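Local coordinates for probable glutamine-binding lipoprotein GlnH (GLNBP) (Mycobacterium tuberculosis, PDB 6H20) that binds amino acids such as aspartate, glutamate and asparagine as a solute-binding lipoprotein, and probably links their supply to protein kinase G signalling, at residues A[23-35]-A[278-287]. Residues are numbered along the deposited sequence; the frame is centred on the assembly and turned at random.
Sequences QDCDPTASLRPFA and PAPPTPRYVD
Arg32 turns its CG away from its backbone N (chi1 -172°) and bends at chi3, which brings its guanidinium side-on to the C-terminal carboxylate of Asp287. NE forms a salt bridge with Asp287 OXT at 2.9 Å, while NH2 donates to Asp287 O at 2.8 Å; both oxygens lie close to the guanidinium plane. The Asp287 side chain, with CG set between its backbone N and carbonyl carbon (chi1 61°), offers the syn lone pair of OD1 to Arg32 N, so the last residue is gripped through three oxygens. Its fourth, OD2, pairs with Arg248. Tyr285 CB lies over one guanidinium face, and the ring's CE1 meets Pro33 CD at 3.7 Å; the hydroxyl is hydrogen-bonded to Glu255 of helix 244-259. Two backbone bonds fix the register: Ser30 N to Arg284 O (2.9 Å) and Val286 N to Ser30 O (2.8 Å, N-H...O 163°). A water bridges Thr28 O and Arg284 N. Val286 presses CG1 tightly on Ala29 CB at 3.4 Å and CG2 against Leu31 CD2. Ser30 thus bonds to the residues before and after Tyr285, a parallel beta bridge fastening the C-terminal tail to segment 23-35 on the surface of a periplasmic-binding-protein fold.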
loop_
_atom_site.group_PDB
_atom_site.type_symbol
_atom_site.label_atom_id
_atom_site.label_comp_id
_atom_site.label_asym_id
_atom_site.label_seq_id
_atom_site.Cartn_x
_atom_site.Cartn_y
_atom_site.Cartn_z
ATOM N N GLN A 23 14.154 5.343 11.570
ATOM C CA GLN A 23 14.124 6.621 10.873
ATOM C C GLN A 23 15.514 7.160 10.558
ATOM O O GLN A 23 15.634 8.297 10.087
ATOM C CB GLN A 23 13.319 7.648 11.671
ATOM C CG GLN A 23 11.881 7.230 11.917
ATOM C CD GLN A 23 11.186 6.783 10.646
ATOM O OE1 GLN A 23 11.169 7.506 9.649
ATOM N NE2 GLN A 23 10.612 5.585 10.673
ATOM N N ASP A 24 16.561 6.364 10.805
ATOM C CA ASP A 24 17.932 6.798 10.540
ATOM C C ASP A 24 18.088 7.340 9.125
ATOM O O ASP A 24 18.766 8.353 8.908
ATOM C CB ASP A 24 18.891 5.624 10.748
ATOM C CG ASP A 24 19.422 5.543 12.166
ATOM O OD1 ASP A 24 18.997 6.358 13.010
ATOM O OD2 ASP A 24 20.269 4.663 12.435
ATOM N N CYS A 25 17.457 6.689 8.152
ATOM C CA CYS A 25 17.704 6.976 6.748
ATOM C C CYS A 25 16.818 8.079 6.180
ATOM O O CYS A 25 17.017 8.460 5.021
ATOM C CB CYS A 25 17.566 5.695 5.912
ATOM S SG CYS A 25 15.875 5.277 5.415
ATOM N N ASP A 26 15.867 8.612 6.963
ATOM C CA ASP A 26 14.893 9.589 6.474
ATOM C C ASP A 26 14.213 9.025 5.231
ATOM O O ASP A 26 14.417 9.529 4.117
ATOM C CB ASP A 26 15.568 10.927 6.161
ATOM C CG ASP A 26 14.572 12.025 5.841
ATOM O OD1 ASP A 26 13.359 11.830 6.064
ATOM O OD2 ASP A 26 15.008 13.089 5.354
ATOM N N PRO A 27 13.381 7.993 5.386
ATOM C CA PRO A 27 13.014 7.180 4.221
ATOM C C PRO A 27 12.185 7.909 3.183
ATOM O O PRO A 27 12.286 7.568 1.997
ATOM C CB PRO A 27 12.250 6.000 4.843
ATOM C CG PRO A 27 11.683 6.567 6.106
ATOM C CD PRO A 27 12.711 7.536 6.618
ATOM N N THR A 28 11.376 8.904 3.569
ATOM C CA THR A 28 10.420 9.459 2.616
ATOM C C THR A 28 11.016 10.491 1.665
ATOM O O THR A 28 10.314 10.916 0.743
ATOM C CB THR A 28 9.214 10.070 3.328
ATOM O OG1 THR A 28 9.643 11.162 4.147
ATOM C CG2 THR A 28 8.500 9.021 4.190
ATOM N N ALA A 29 12.268 10.906 1.852
ATOM C CA ALA A 29 12.887 11.840 0.922
ATOM C C ALA A 29 13.293 11.116 -0.356
ATOM O O ALA A 29 13.892 10.035 -0.310
ATOM C CB ALA A 29 14.120 12.471 1.563
ATOM N N SER A 30 12.970 11.720 -1.503
ATOM C CA SER A 30 13.188 11.072 -2.795
ATOM C C SER A 30 13.896 12.031 -3.753
ATOM O O SER A 30 14.400 13.069 -3.322
ATOM C CB SER A 30 11.845 10.570 -3.349
ATOM O OG SER A 30 11.982 9.817 -4.545
ATOM N N LEU A 31 13.930 11.710 -5.048
ATOM C CA LEU A 31 14.748 12.463 -6.001
ATOM C C LEU A 31 13.940 13.538 -6.717
ATOM O O LEU A 31 12.820 13.297 -7.175
ATOM C CB LEU A 31 15.336 11.506 -7.036
ATOM C CG LEU A 31 16.339 10.498 -6.483
ATOM C CD1 LEU A 31 16.790 9.557 -7.584
ATOM C CD2 LEU A 31 17.526 11.222 -5.860
ATOM N N ARG A 32 14.540 14.710 -6.864
ATOM C CA ARG A 32 13.853 15.825 -7.488
ATOM C C ARG A 32 13.487 15.479 -8.932
ATOM O O ARG A 32 14.259 14.817 -9.631
ATOM C CB ARG A 32 14.800 17.027 -7.461
ATOM C CG ARG A 32 14.196 18.325 -7.884
ATOM C CD ARG A 32 15.188 19.457 -7.577
ATOM N NE ARG A 32 15.383 19.617 -6.138
ATOM C CZ ARG A 32 14.565 20.313 -5.351
ATOM N NH1 ARG A 32 13.502 20.918 -5.867
ATOM N NH2 ARG A 32 14.809 20.406 -4.053
ATOM N N PRO A 33 12.318 15.893 -9.409
ATOM C CA PRO A 33 11.954 15.640 -10.808
ATOM C C PRO A 33 12.892 16.351 -11.776
ATOM O O PRO A 33 13.616 17.280 -11.417
ATOM C CB PRO A 33 10.542 16.217 -10.914
ATOM C CG PRO A 33 10.053 16.276 -9.483
ATOM C CD PRO A 33 11.241 16.566 -8.657
ATOM N N PHE A 34 12.847 15.911 -13.034
ATOM C CA PHE A 34 13.622 16.570 -14.075
ATOM C C PHE A 34 13.079 17.967 -14.338
ATOM O O PHE A 34 11.873 18.216 -14.258
ATOM C CB PHE A 34 13.526 15.777 -15.372
ATOM C CG PHE A 34 14.202 14.437 -15.317
ATOM C CD1 PHE A 34 15.584 14.341 -15.335
ATOM C CD2 PHE A 34 13.452 13.277 -15.259
ATOM C CE1 PHE A 34 16.212 13.106 -15.297
ATOM C CE2 PHE A 34 14.076 12.031 -15.218
ATOM C CZ PHE A 34 15.458 11.958 -15.240
ATOM N N ALA A 35 13.979 18.870 -14.711
ATOM C CA ALA A 35 13.578 20.247 -14.989
ATOM C C ALA A 35 12.930 20.402 -16.356
ATOM O O ALA A 35 12.057 21.263 -16.520
ATOM C CB ALA A 35 14.792 21.169 -14.905
ATOM N N PRO A 278 -7.684 15.509 2.993
ATOM C CA PRO A 278 -6.646 16.398 3.509
ATOM C C PRO A 278 -5.919 17.015 2.322
ATOM O O PRO A 278 -6.215 16.721 1.165
ATOM C CB PRO A 278 -5.728 15.437 4.257
ATOM C CG PRO A 278 -5.781 14.182 3.416
ATOM C CD PRO A 278 -7.217 14.113 2.902
ATOM N N ALA A 279 -4.974 17.898 2.624
ATOM C CA ALA A 279 -4.033 18.305 1.600
ATOM C C ALA A 279 -3.234 17.076 1.175
ATOM O O ALA A 279 -3.036 16.156 1.975
ATOM C CB ALA A 279 -3.071 19.348 2.155
ATOM N N PRO A 280 -2.779 17.018 -0.075
ATOM C CA PRO A 280 -1.908 15.912 -0.469
ATOM C C PRO A 280 -0.660 15.915 0.380
ATOM O O PRO A 280 -0.218 16.975 0.870
ATOM C CB PRO A 280 -1.583 16.224 -1.939
ATOM C CG PRO A 280 -2.562 17.234 -2.380
ATOM C CD PRO A 280 -3.011 17.978 -1.163
ATOM N N PRO A 281 -0.044 14.754 0.588
ATOM C CA PRO A 281 1.210 14.712 1.349
ATOM C C PRO A 281 2.249 15.608 0.693
ATOM O O PRO A 281 2.362 15.658 -0.530
ATOM C CB PRO A 281 1.627 13.238 1.286
ATOM C CG PRO A 281 0.447 12.500 0.808
ATOM C CD PRO A 281 -0.424 13.437 0.048
ATOM N N THR A 282 2.988 16.338 1.519
ATOM C CA THR A 282 4.009 17.234 0.985
ATOM C C THR A 282 5.241 16.427 0.590
ATOM O O THR A 282 5.747 15.646 1.403
ATOM C CB THR A 282 4.383 18.276 2.040
ATOM O OG1 THR A 282 3.238 19.094 2.324
ATOM C CG2 THR A 282 5.514 19.161 1.544
ATOM N N PRO A 283 5.733 16.563 -0.641
ATOM C CA PRO A 283 6.911 15.790 -1.051
ATOM C C PRO A 283 8.166 16.297 -0.366
ATOM O O PRO A 283 8.311 17.489 -0.072
ATOM C CB PRO A 283 6.982 16.035 -2.562
ATOM C CG PRO A 283 6.352 17.397 -2.740
ATOM C CD PRO A 283 5.223 17.417 -1.728
ATOM N N ARG A 284 9.078 15.369 -0.106
ATOM C CA ARG A 284 10.385 15.673 0.457
ATOM C C ARG A 284 11.451 15.170 -0.507
ATOM O O ARG A 284 11.350 14.047 -1.015
ATOM C CB ARG A 284 10.536 15.003 1.824
ATOM C CG ARG A 284 11.904 15.163 2.449
ATOM C CD ARG A 284 12.066 14.272 3.672
ATOM N NE ARG A 284 12.173 15.038 4.909
ATOM C CZ ARG A 284 13.316 15.511 5.396
ATOM N NH1 ARG A 284 14.456 15.303 4.748
ATOM N NH2 ARG A 284 13.322 16.196 6.531
ATOM N N TYR A 285 12.469 15.995 -0.758
ATOM C CA TYR A 285 13.520 15.676 -1.717
ATOM C C TYR A 285 14.886 15.660 -1.042
ATOM O O TYR A 285 15.190 16.530 -0.223
ATOM C CB TYR A 285 13.523 16.699 -2.866
ATOM C CG TYR A 285 12.248 16.657 -3.678
ATOM C CD1 TYR A 285 11.925 15.529 -4.424
ATOM C CD2 TYR A 285 11.361 17.731 -3.685
ATOM C CE1 TYR A 285 10.748 15.471 -5.159
ATOM C CE2 TYR A 285 10.181 17.689 -4.425
ATOM C CZ TYR A 285 9.884 16.551 -5.158
ATOM O OH TYR A 285 8.724 16.490 -5.895
ATOM N N VAL A 286 15.714 14.675 -1.413
ATOM C CA VAL A 286 17.086 14.604 -0.911
ATOM C C VAL A 286 17.964 15.640 -1.584
ATOM O O VAL A 286 18.977 16.068 -1.016
ATOM C CB VAL A 286 17.680 13.200 -1.126
ATOM C CG1 VAL A 286 16.819 12.153 -0.496
ATOM C CG2 VAL A 286 17.840 12.906 -2.607
ATOM N N ASP A 287 17.622 16.026 -2.806
ATOM C CA ASP A 287 18.468 16.871 -3.625
ATOM C C ASP A 287 17.690 18.075 -4.119
ATOM O O ASP A 287 16.771 18.543 -3.444
ATOM C CB ASP A 287 19.033 16.078 -4.807
ATOM C CG ASP A 287 17.955 15.527 -5.723
ATOM O OD1 ASP A 287 16.792 15.396 -5.285
ATOM O OD2 ASP A 287 18.291 15.211 -6.885
ATOM O OXT ASP A 287 17.980 18.605 -5.193
HETATM O O HOH W 1 8.124 12.412 0.063
#